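Local structure of adenylyltransferase and sulfurtransferase uba4 (6YUB) at residues G205-V210 with Y256-A261; G43-P48 with V153-V158; S142-L147 with D291-G296; Y109-T114 with A119-P124. The protein probably adenylates the C-terminal Gly-Gly of sulfur-carrier proteins such as Urm1 for tRNA wobble-uridine thiolation and molybdenum cofactor synthesis, through the zinc-binding ThiF-family part present here. All coordinates share one frame; numbering follows the deposited sequence.

Interaction 1: residues G205-V210 with Y256-A261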
# COMPACT_ATOMS: atom_id res chain seq x y z
N GLY B 205 -0.04 -17.54 -6.04
CA GLY B 205 0.71 -17.08 -4.88
C GLY B 205 0.63 -15.58 -4.69
O GLY B 205 1.14 -14.82 -5.51
N ILE B 206 -0.00 -15.15 -3.61
CA ILE B 206 -0.22 -13.74 -3.34
C ILE B 206 0.00 -13.48 -1.85
O ILE B 206 -0.35 -14.31 -1.01
CB ILE B 206 -1.63 -13.29 -3.76
CG1 ILE B 206 -1.78 -11.77 -3.66
CG2 ILE B 206 -2.68 -13.98 -2.90
CD1 ILE B 206 -0.96 -11.01 -4.68
N MET B 207 0.58 -12.33 -1.54
CA MET B 207 0.75 -11.90 -0.16
C MET B 207 -0.49 -11.16 0.32
O MET B 207 -1.12 -10.42 -0.45
CB MET B 207 1.98 -11.00 -0.02
CG MET B 207 3.30 -11.70 -0.28
SD MET B 207 3.61 -13.08 0.85
CE MET B 207 3.55 -12.26 2.44
N GLY B 208 -0.85 -11.37 1.58
CA GLY B 208 -2.02 -10.77 2.17
C GLY B 208 -2.01 -9.26 2.12
O GLY B 208 -2.96 -8.62 1.64
N PRO B 209 -0.94 -8.64 2.62
CA PRO B 209 -0.90 -7.17 2.62
C PRO B 209 -1.10 -6.55 1.24
O PRO B 209 -1.72 -5.49 1.13
CB PRO B 209 0.50 -6.86 3.19
CG PRO B 209 0.85 -8.06 4.01
CD PRO B 209 0.23 -9.24 3.29
N VAL B 210 -0.59 -7.19 0.19
CA VAL B 210 -0.77 -6.66 -1.16
C VAL B 210 -2.26 -6.56 -1.48
O VAL B 210 -2.80 -5.46 -1.71
CB VAL B 210 -0.03 -7.53 -2.19
CG1 VAL B 210 -0.43 -7.13 -3.60
CG2 VAL B 210 1.47 -7.43 -1.99
N TYR B 256 5.33 -5.24 -4.51
CA TYR B 256 5.70 -5.74 -3.18
C TYR B 256 6.82 -6.76 -3.36
O TYR B 256 6.61 -7.83 -3.95
CB TYR B 256 4.49 -6.36 -2.49
CG TYR B 256 4.72 -6.86 -1.08
CD1 TYR B 256 5.22 -8.14 -0.84
CD2 TYR B 256 4.41 -6.07 0.01
CE1 TYR B 256 5.42 -8.60 0.44
CE2 TYR B 256 4.61 -6.52 1.30
CZ TYR B 256 5.11 -7.79 1.51
OH TYR B 256 5.30 -8.25 2.80
N ASP B 257 8.00 -6.44 -2.85
CA ASP B 257 9.17 -7.31 -2.92
C ASP B 257 9.61 -7.64 -1.50
O ASP B 257 9.85 -6.74 -0.69
CB ASP B 257 10.31 -6.66 -3.70
CG ASP B 257 11.40 -7.64 -4.08
OD1 ASP B 257 11.86 -8.40 -3.20
OD2 ASP B 257 11.78 -7.67 -5.27
N LEU B 258 9.72 -8.94 -1.20
CA LEU B 258 9.99 -9.38 0.16
C LEU B 258 11.39 -9.01 0.64
O LEU B 258 11.63 -9.02 1.86
CB LEU B 258 9.80 -10.90 0.26
CG LEU B 258 8.37 -11.40 0.09
CD1 LEU B 258 8.35 -12.89 -0.22
CD2 LEU B 258 7.55 -11.10 1.33
N ASN B 259 12.31 -8.69 -0.27
CA ASN B 259 13.69 -8.41 0.10
C ASN B 259 14.03 -6.93 0.05
O ASN B 259 15.21 -6.56 0.02
CB ASN B 259 14.65 -9.19 -0.81
CG ASN B 259 16.06 -9.24 -0.27
OD1 ASN B 259 16.28 -9.48 0.92
ND2 ASN B 259 17.04 -9.00 -1.14
N SER B 260 13.02 -6.06 0.05
CA SER B 260 13.26 -4.62 -0.06
C SER B 260 12.13 -3.88 0.62
O SER B 260 10.97 -4.01 0.22
CB SER B 260 13.37 -4.21 -1.53
OG SER B 260 13.78 -2.86 -1.65
N ALA B 261 12.46 -3.11 1.65
CA ALA B 261 11.47 -2.26 2.30
C ALA B 261 10.85 -1.30 1.29
O ALA B 261 11.37 -1.09 0.19
CB ALA B 261 12.11 -1.48 3.45
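V210 and Y256 bring the backbones nearest, with CA atoms 6.8 Å apart, where the start of helix 208-228 meets the loop after strand 250-255. M207 occupies the N-cap position of that helix. Y256 has its CG anti to the backbone N (chi1 -177°), and this puts the ring beside the helix start. V210 CG2 lies against the root of the tyrosine, 3.2 Å from Y256 CB. M207 meets the same ring further out: its CG is 3.8 Å from Y256 CE1, and the two side chains cross at about a right angle. Both neighbours approach the ring obliquely. The methionine chain bends at chi2 and chi3, and its CE comes to 4.3 Å from L258 CD2. L258 sits in a type I turn running from D257 to S260. An Asx turn lies within it, in which N259 N donates to D257 OD1 (3.0 Å). Y256 OH, L258 O and S260 OG bond to the chain of another protein, Y256 OH to its backbone. Between the two segments the contact is apolar, made by M207, V210, Y256 and L258 without a hydrogen bond. V210 and M207 thus back a tyrosine whose hydroxyl serves the interface with the other protein.

Interaction 2: residues G43-P48 with V153-V158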
# COMPACT_ATOMS: atom_id res chain seq x y z
N GLY B 43 -13.25 -12.57 -1.38
CA GLY B 43 -11.95 -13.09 -0.99
C GLY B 43 -10.96 -12.03 -0.54
O GLY B 43 -11.30 -11.14 0.24
N GLY B 44 -9.72 -12.11 -1.05
CA GLY B 44 -8.67 -11.23 -0.57
C GLY B 44 -8.95 -9.77 -0.84
O GLY B 44 -8.62 -8.90 -0.03
N LEU B 45 -9.53 -9.47 -2.00
CA LEU B 45 -9.92 -8.10 -2.31
C LEU B 45 -11.25 -7.74 -1.65
O LEU B 45 -11.40 -6.64 -1.11
CB LEU B 45 -10.01 -7.91 -3.82
CG LEU B 45 -8.69 -7.92 -4.59
CD1 LEU B 45 -8.93 -8.09 -6.09
CD2 LEU B 45 -7.89 -6.65 -4.32
N GLY B 46 -12.20 -8.68 -1.65
CA GLY B 46 -13.54 -8.36 -1.18
C GLY B 46 -13.65 -8.20 0.33
O GLY B 46 -14.47 -7.40 0.80
N CYS B 47 -12.86 -8.95 1.09
CA CYS B 47 -12.99 -8.88 2.55
C CYS B 47 -12.62 -7.51 3.09
O CYS B 47 -13.44 -6.92 3.82
CB CYS B 47 -12.12 -9.97 3.20
SG CYS B 47 -12.80 -11.64 3.04
N PRO B 48 -11.44 -6.95 2.80
CA PRO B 48 -11.13 -5.61 3.33
C PRO B 48 -12.05 -4.53 2.78
O PRO B 48 -12.44 -3.61 3.53
CB PRO B 48 -9.67 -5.39 2.90
CG PRO B 48 -9.43 -6.37 1.79
CD PRO B 48 -10.29 -7.56 2.11
N VAL B 153 -15.12 0.33 -9.81
CA VAL B 153 -13.84 0.34 -9.10
C VAL B 153 -13.29 -1.08 -9.19
O VAL B 153 -13.81 -2.01 -8.56
CB VAL B 153 -13.99 0.79 -7.65
CG1 VAL B 153 -12.63 0.93 -6.99
CG2 VAL B 153 -14.76 2.11 -7.58
N SER B 154 -12.23 -1.26 -9.97
CA SER B 154 -11.67 -2.57 -10.25
C SER B 154 -10.24 -2.67 -9.71
O SER B 154 -9.44 -1.75 -9.88
CB SER B 154 -11.69 -2.86 -11.76
OG SER B 154 -10.84 -3.95 -12.08
N ALA B 155 -9.95 -3.80 -9.07
CA ALA B 155 -8.62 -4.09 -8.54
C ALA B 155 -8.23 -5.51 -8.92
O ALA B 155 -9.08 -6.32 -9.30
CB ALA B 155 -8.57 -3.91 -7.02
N ALA B 156 -6.94 -5.81 -8.81
CA ALA B 156 -6.45 -7.10 -9.25
C ALA B 156 -5.10 -7.41 -8.63
O ALA B 156 -4.41 -6.52 -8.14
CB ALA B 156 -6.34 -7.16 -10.79
N SER B 157 -4.76 -8.69 -8.64
CA SER B 157 -3.41 -9.16 -8.36
C SER B 157 -2.74 -9.53 -9.68
O SER B 157 -3.35 -10.22 -10.51
CB SER B 157 -3.43 -10.37 -7.42
OG SER B 157 -3.97 -10.04 -6.16
N VAL B 158 -1.51 -9.07 -9.88
CA VAL B 158 -0.76 -9.35 -11.10
C VAL B 158 0.70 -9.51 -10.72
O VAL B 158 1.35 -8.54 -10.31
CB VAL B 158 -0.93 -8.25 -12.16
CG1 VAL B 158 -0.12 -8.59 -13.40
CG2 VAL B 158 -2.39 -8.06 -12.50
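L45 reaches from the glycine-rich turn before helix 46-56 to A155 on strand 152-158. Its CB points toward the strand, and the two CA atoms are 7.5 Å apart. CG follows anti to the carbonyl carbon (chi1 -70°), which carries the fork on toward the strand. There the two methyl groups part. CD1 rests against the backbone, 3.7 Å from A155 O and close to A156 N. CD2 takes the side chain instead, at 3.9 Å from A155 CB. A155 directs its methyl toward the turn, while A156 directs its own away. Around this pair, V211, M214 and Q218 of helix 208-228 also touch L45, as do C131 and D133. G43 and G46 belong to a strand-turn-helix sequence that fits the GxGxxG pattern of Rossmann-type nucleotide folds. G44 is a predicted ATP-binding residue, and so is D133. C47 N donates to G43 O (2.8 Å). Across the two segments there is van der Waals contact, methyl to methyl and methyl to backbone, with no hydrogen bond. L45 bridges turn and strand. This is consistent with a nucleotide-binding turn seated on the sheet, at this point, through the contacts of one leucine side chain.

Interaction 3: residues S142-L147 with D291-G296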
# COMPACT_ATOMS: atom_id res chain seq x y z
N SER B 142 -16.64 -4.89 -16.73
CA SER B 142 -16.47 -3.62 -17.42
C SER B 142 -17.52 -3.45 -18.51
O SER B 142 -18.22 -2.42 -18.58
CB SER B 142 -15.06 -3.53 -18.02
OG SER B 142 -14.75 -2.21 -18.41
N ASP B 143 -17.66 -4.45 -19.39
CA ASP B 143 -18.65 -4.37 -20.45
C ASP B 143 -20.04 -4.06 -19.90
O ASP B 143 -20.70 -3.12 -20.36
CB ASP B 143 -18.65 -5.68 -21.24
CG ASP B 143 -17.38 -5.87 -22.06
OD1 ASP B 143 -16.58 -4.91 -22.14
OD2 ASP B 143 -17.19 -6.97 -22.62
N VAL B 144 -20.48 -4.83 -18.90
CA VAL B 144 -21.82 -4.65 -18.36
C VAL B 144 -21.97 -3.28 -17.71
O VAL B 144 -23.01 -2.62 -17.85
CB VAL B 144 -22.15 -5.78 -17.37
CG1 VAL B 144 -23.45 -5.51 -16.64
CG2 VAL B 144 -22.21 -7.12 -18.10
N CYS B 145 -20.94 -2.82 -17.00
CA CYS B 145 -20.99 -1.49 -16.40
C CYS B 145 -21.14 -0.42 -17.47
O CYS B 145 -21.89 0.55 -17.29
CB CYS B 145 -19.73 -1.25 -15.57
SG CYS B 145 -19.75 -2.13 -14.00
N VAL B 146 -20.43 -0.56 -18.60
CA VAL B 146 -20.59 0.39 -19.69
C VAL B 146 -22.02 0.38 -20.21
O VAL B 146 -22.62 1.43 -20.43
CB VAL B 146 -19.57 0.08 -20.81
CG1 VAL B 146 -20.00 0.73 -22.11
CG2 VAL B 146 -18.18 0.54 -20.39
N LEU B 147 -22.59 -0.82 -20.40
CA LEU B 147 -23.91 -0.90 -21.00
C LEU B 147 -25.00 -0.43 -20.05
O LEU B 147 -26.00 0.14 -20.50
CB LEU B 147 -24.18 -2.34 -21.46
CG LEU B 147 -23.31 -2.87 -22.59
CD1 LEU B 147 -23.66 -4.33 -22.89
CD2 LEU B 147 -23.46 -2.03 -23.85
N ASP B 291 -27.90 -8.36 -25.01
CA ASP B 291 -28.33 -9.62 -25.60
C ASP B 291 -27.14 -10.46 -26.03
O ASP B 291 -27.11 -11.68 -25.81
CB ASP B 291 -29.25 -9.37 -26.79
CG ASP B 291 -30.59 -8.79 -26.38
OD1 ASP B 291 -31.01 -9.01 -25.22
OD2 ASP B 291 -31.22 -8.11 -27.22
N GLY B 292 -26.14 -9.83 -26.66
CA GLY B 292 -24.98 -10.58 -27.09
C GLY B 292 -24.24 -11.23 -25.94
O GLY B 292 -23.89 -12.41 -25.99
N ILE B 293 -24.00 -10.46 -24.88
CA ILE B 293 -23.28 -11.00 -23.72
C ILE B 293 -24.00 -12.22 -23.17
O ILE B 293 -23.37 -13.24 -22.85
CB ILE B 293 -23.11 -9.90 -22.65
CG1 ILE B 293 -22.05 -8.89 -23.10
CG2 ILE B 293 -22.74 -10.53 -21.31
CD1 ILE B 293 -21.98 -7.64 -22.24
N LYS B 294 -25.32 -12.15 -23.05
CA LYS B 294 -26.09 -13.29 -22.56
C LYS B 294 -25.90 -14.52 -23.45
O LYS B 294 -25.90 -15.65 -22.95
CB LYS B 294 -27.58 -12.94 -22.50
CG LYS B 294 -28.00 -12.12 -21.30
CD LYS B 294 -29.23 -11.26 -21.62
CE LYS B 294 -30.34 -12.06 -22.29
NZ LYS B 294 -31.51 -11.19 -22.65
N SER B 295 -25.75 -14.31 -24.75
CA SER B 295 -25.75 -15.40 -25.72
C SER B 295 -24.35 -15.90 -26.06
O SER B 295 -24.21 -16.75 -26.95
CB SER B 295 -26.46 -14.96 -27.00
OG SER B 295 -27.67 -14.29 -26.71
N GLY B 296 -23.32 -15.40 -25.39
CA GLY B 296 -21.96 -15.82 -25.66
C GLY B 296 -21.23 -15.00 -26.70
O GLY B 296 -20.19 -15.45 -27.19
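I293 packs on D143, V144 and L147 in a helix-to-helix contact between helix 135-148 of the Rossmann-like ThiF fold and the short helix 290-294 near the chain end. The nearest CA atoms are those of V144 and I293, 8.4 Å apart.

The apolar contacts converge on one methyl, I293 CD1. With CG1 anti to the carbonyl carbon (chi1 -73°) and the chain extended beyond it, CD1 reaches helix 135-148. L147 CD1 meets it tip to tip at 3.8 Å. D143 offers only its CB, 4.0 Å from I293 CD1. V144 CG2 comes in obliquely, 4.2 Å from the same I293 CD1. The three residues lie on one side of helix 135-148, spaced so that a single side chain can touch them all.

No hydrogen bond or salt bridge joins the two segments. The carboxylate of D143 turns to other partners: OD2 forms a salt bridge with R186 and a hydrogen bond with Y300 OH. Y300 also touches I293. C184, a zinc ligand, is close to D143, so the contact borders the four-cysteine zinc site.

Within the last turn of the short helix, K294 NZ makes a long, weak salt bridge to D291 OD1. Other polar bonds close the helix. G296, with positive phi, is the C-prime residue of a Schellman motif; its N gives a weak bond to I293 O. S295 OG adds a side-chain bond, donating to D291 O at 2.8 Å from a position tilted 32° out of the carbonyl plane.

Interaction 4: residues Y109-T114 with A119-P124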
# COMPACT_ATOMS: atom_id res chain seq x y z
N TYR B 109 -25.35 -12.85 -2.84
CA TYR B 109 -25.59 -13.61 -4.06
C TYR B 109 -24.78 -14.89 -3.94
O TYR B 109 -23.56 -14.89 -4.14
CB TYR B 109 -25.20 -12.81 -5.30
CG TYR B 109 -26.07 -11.60 -5.57
CD1 TYR B 109 -25.81 -10.39 -4.94
CD2 TYR B 109 -27.13 -11.66 -6.47
CE1 TYR B 109 -26.58 -9.27 -5.18
CE2 TYR B 109 -27.92 -10.54 -6.71
CZ TYR B 109 -27.64 -9.35 -6.07
OH TYR B 109 -28.41 -8.24 -6.30
N ARG B 110 -25.45 -15.98 -3.58
CA ARG B 110 -24.77 -17.25 -3.27
C ARG B 110 -24.52 -18.07 -4.53
O ARG B 110 -24.90 -19.23 -4.61
CB ARG B 110 -25.58 -18.03 -2.26
CG ARG B 110 -25.85 -17.29 -0.96
CD ARG B 110 -26.64 -18.14 0.05
NE ARG B 110 -26.68 -17.49 1.36
CZ ARG B 110 -27.61 -16.61 1.74
NH1 ARG B 110 -28.59 -16.27 0.92
NH2 ARG B 110 -27.54 -16.07 2.94
N PHE B 111 -23.87 -17.46 -5.53
CA PHE B 111 -23.57 -18.16 -6.77
C PHE B 111 -22.63 -17.30 -7.62
O PHE B 111 -22.52 -16.09 -7.42
CB PHE B 111 -24.84 -18.51 -7.55
CG PHE B 111 -25.82 -17.37 -7.65
CD1 PHE B 111 -25.73 -16.44 -8.67
CD2 PHE B 111 -26.84 -17.24 -6.72
CE1 PHE B 111 -26.63 -15.39 -8.75
CE2 PHE B 111 -27.74 -16.20 -6.80
CZ PHE B 111 -27.64 -15.28 -7.82
N ASP B 112 -21.97 -17.96 -8.57
CA ASP B 112 -21.00 -17.28 -9.42
C ASP B 112 -21.68 -16.26 -10.32
O ASP B 112 -22.77 -16.50 -10.84
CB ASP B 112 -20.25 -18.30 -10.28
CG ASP B 112 -19.43 -19.27 -9.46
OD1 ASP B 112 -19.27 -19.04 -8.24
OD2 ASP B 112 -18.96 -20.28 -10.04
N LEU B 113 -21.01 -15.13 -10.51
CA LEU B 113 -21.39 -14.20 -11.57
C LEU B 113 -20.95 -14.76 -12.92
O LEU B 113 -19.84 -15.28 -13.06
CB LEU B 113 -20.77 -12.83 -11.33
CG LEU B 113 -21.16 -11.72 -12.31
CD1 LEU B 113 -21.62 -10.48 -11.56
CD2 LEU B 113 -20.00 -11.38 -13.23
N THR B 114 -21.83 -14.67 -13.91
CA THR B 114 -21.55 -15.23 -15.22
C THR B 114 -22.09 -14.31 -16.31
O THR B 114 -22.87 -13.39 -16.02
CB THR B 114 -22.17 -16.62 -15.39
OG1 THR B 114 -23.60 -16.49 -15.48
CG2 THR B 114 -21.82 -17.51 -14.20
N ALA B 119 -25.93 -8.96 -15.83
CA ALA B 119 -26.81 -7.80 -15.87
C ALA B 119 -27.85 -7.85 -14.76
O ALA B 119 -28.16 -6.82 -14.14
CB ALA B 119 -27.50 -7.71 -17.24
N GLN B 120 -28.39 -9.04 -14.46
CA GLN B 120 -29.35 -9.16 -13.37
C GLN B 120 -28.73 -8.74 -12.05
O GLN B 120 -29.37 -8.05 -11.24
CB GLN B 120 -29.87 -10.59 -13.28
CG GLN B 120 -30.53 -11.10 -14.53
CD GLN B 120 -30.61 -12.62 -14.55
OE1 GLN B 120 -30.06 -13.26 -15.45
NE2 GLN B 120 -31.29 -13.20 -13.56
N ILE B 121 -27.48 -9.15 -11.80
CA ILE B 121 -26.83 -8.87 -10.53
C ILE B 121 -26.48 -7.40 -10.41
O ILE B 121 -26.68 -6.79 -9.35
CB ILE B 121 -25.59 -9.77 -10.37
CG1 ILE B 121 -26.01 -11.22 -10.18
CG2 ILE B 121 -24.73 -9.28 -9.21
CD1 ILE B 121 -24.86 -12.21 -10.13
N ILE B 122 -25.97 -6.80 -11.49
CA ILE B 122 -25.38 -5.47 -11.41
C ILE B 122 -26.42 -4.37 -11.45
O ILE B 122 -26.25 -3.32 -10.82
CB ILE B 122 -24.35 -5.31 -12.55
CG1 ILE B 122 -23.07 -6.09 -12.22
CG2 ILE B 122 -24.06 -3.85 -12.82
CD1 ILE B 122 -22.11 -6.23 -13.38
N LYS B 123 -27.52 -4.58 -12.17
CA LYS B 123 -28.44 -3.49 -12.47
C LYS B 123 -28.92 -2.71 -11.25
O LYS B 123 -29.04 -1.48 -11.36
CB LYS B 123 -29.65 -4.05 -13.24
CG LYS B 123 -30.42 -3.01 -14.04
CD LYS B 123 -31.76 -3.54 -14.55
CE LYS B 123 -31.62 -4.90 -15.23
NZ LYS B 123 -32.86 -5.32 -15.94
N PRO B 124 -29.23 -3.32 -10.11
CA PRO B 124 -29.82 -2.56 -9.00
C PRO B 124 -28.86 -1.68 -8.21
O PRO B 124 -29.30 -1.00 -7.28
CB PRO B 124 -30.40 -3.67 -8.09
CG PRO B 124 -30.44 -4.91 -8.92
CD PRO B 124 -29.29 -4.78 -9.88
O HOH W 1 -30.02 -8.35 -8.63
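I121 has its CG1 anti to the carbonyl carbon (chi1 -69°) and its CG2 anti to the backbone N, and this spreads its branches over Y109, F111 and L113. Y109 CG, also anti to its own carbonyl carbon (chi1 -67°), sends the ring toward helix 118-122. I121 CG2 stands over the centre of one face of the Y109 ring, 4.2 Å from the centroid and 7° off the ring normal. This is a CH-pi contact. I121 CG1 touches the ring at Y109 CD2 (3.9 Å). The outer methyl, I121 CD1, goes to the other two residues: F111 CE1 is 3.9 Å away, in an oblique approach, and L113 CD1 is equally near. F111 also sets its CZ at the edge of the Y109 ring, in its plane. The hydroxyl end is polar. Y109 OH is 2.8 Å from a water, which donates to Q120 O at 2.7 Å. The phenol is thus linked through water to Q120 O and directly to W125 NE1, which should limit movement of the ring. L38 and V64, on strands 36-40 and 60-64, also touch Y109 and I121. Helix 118-122 is the helix of a beta-alpha-beta crossover from strand 105-109 to strand 127-130, lying over strands 60-64 and 36-40, as in a Rossmann-like fold.

Along the chain, interaction 4 is nested inside the loop closed by interaction 2, and interaction 1 inside that closed by interaction 3. Interactions 2 and 3 cross: helix 135-148 of interaction 3 leads into strand 152-158 of interaction 2. Interaction 3 joins that helix to helix 290-294 near the chain end. Interactions 3 and 4 touch, with V144 CG1 3.6 Å from I122 CD1. Interactions 1 and 2 touch through I206 and S157. Interactions 1 and 3 are about 35 Å apart between centres. Interaction 1 thus lies at the partner-protein interface, 2 at the predicted ATP-binding turn, 3 near the zinc site, and 4 at the crossover helix beside 3.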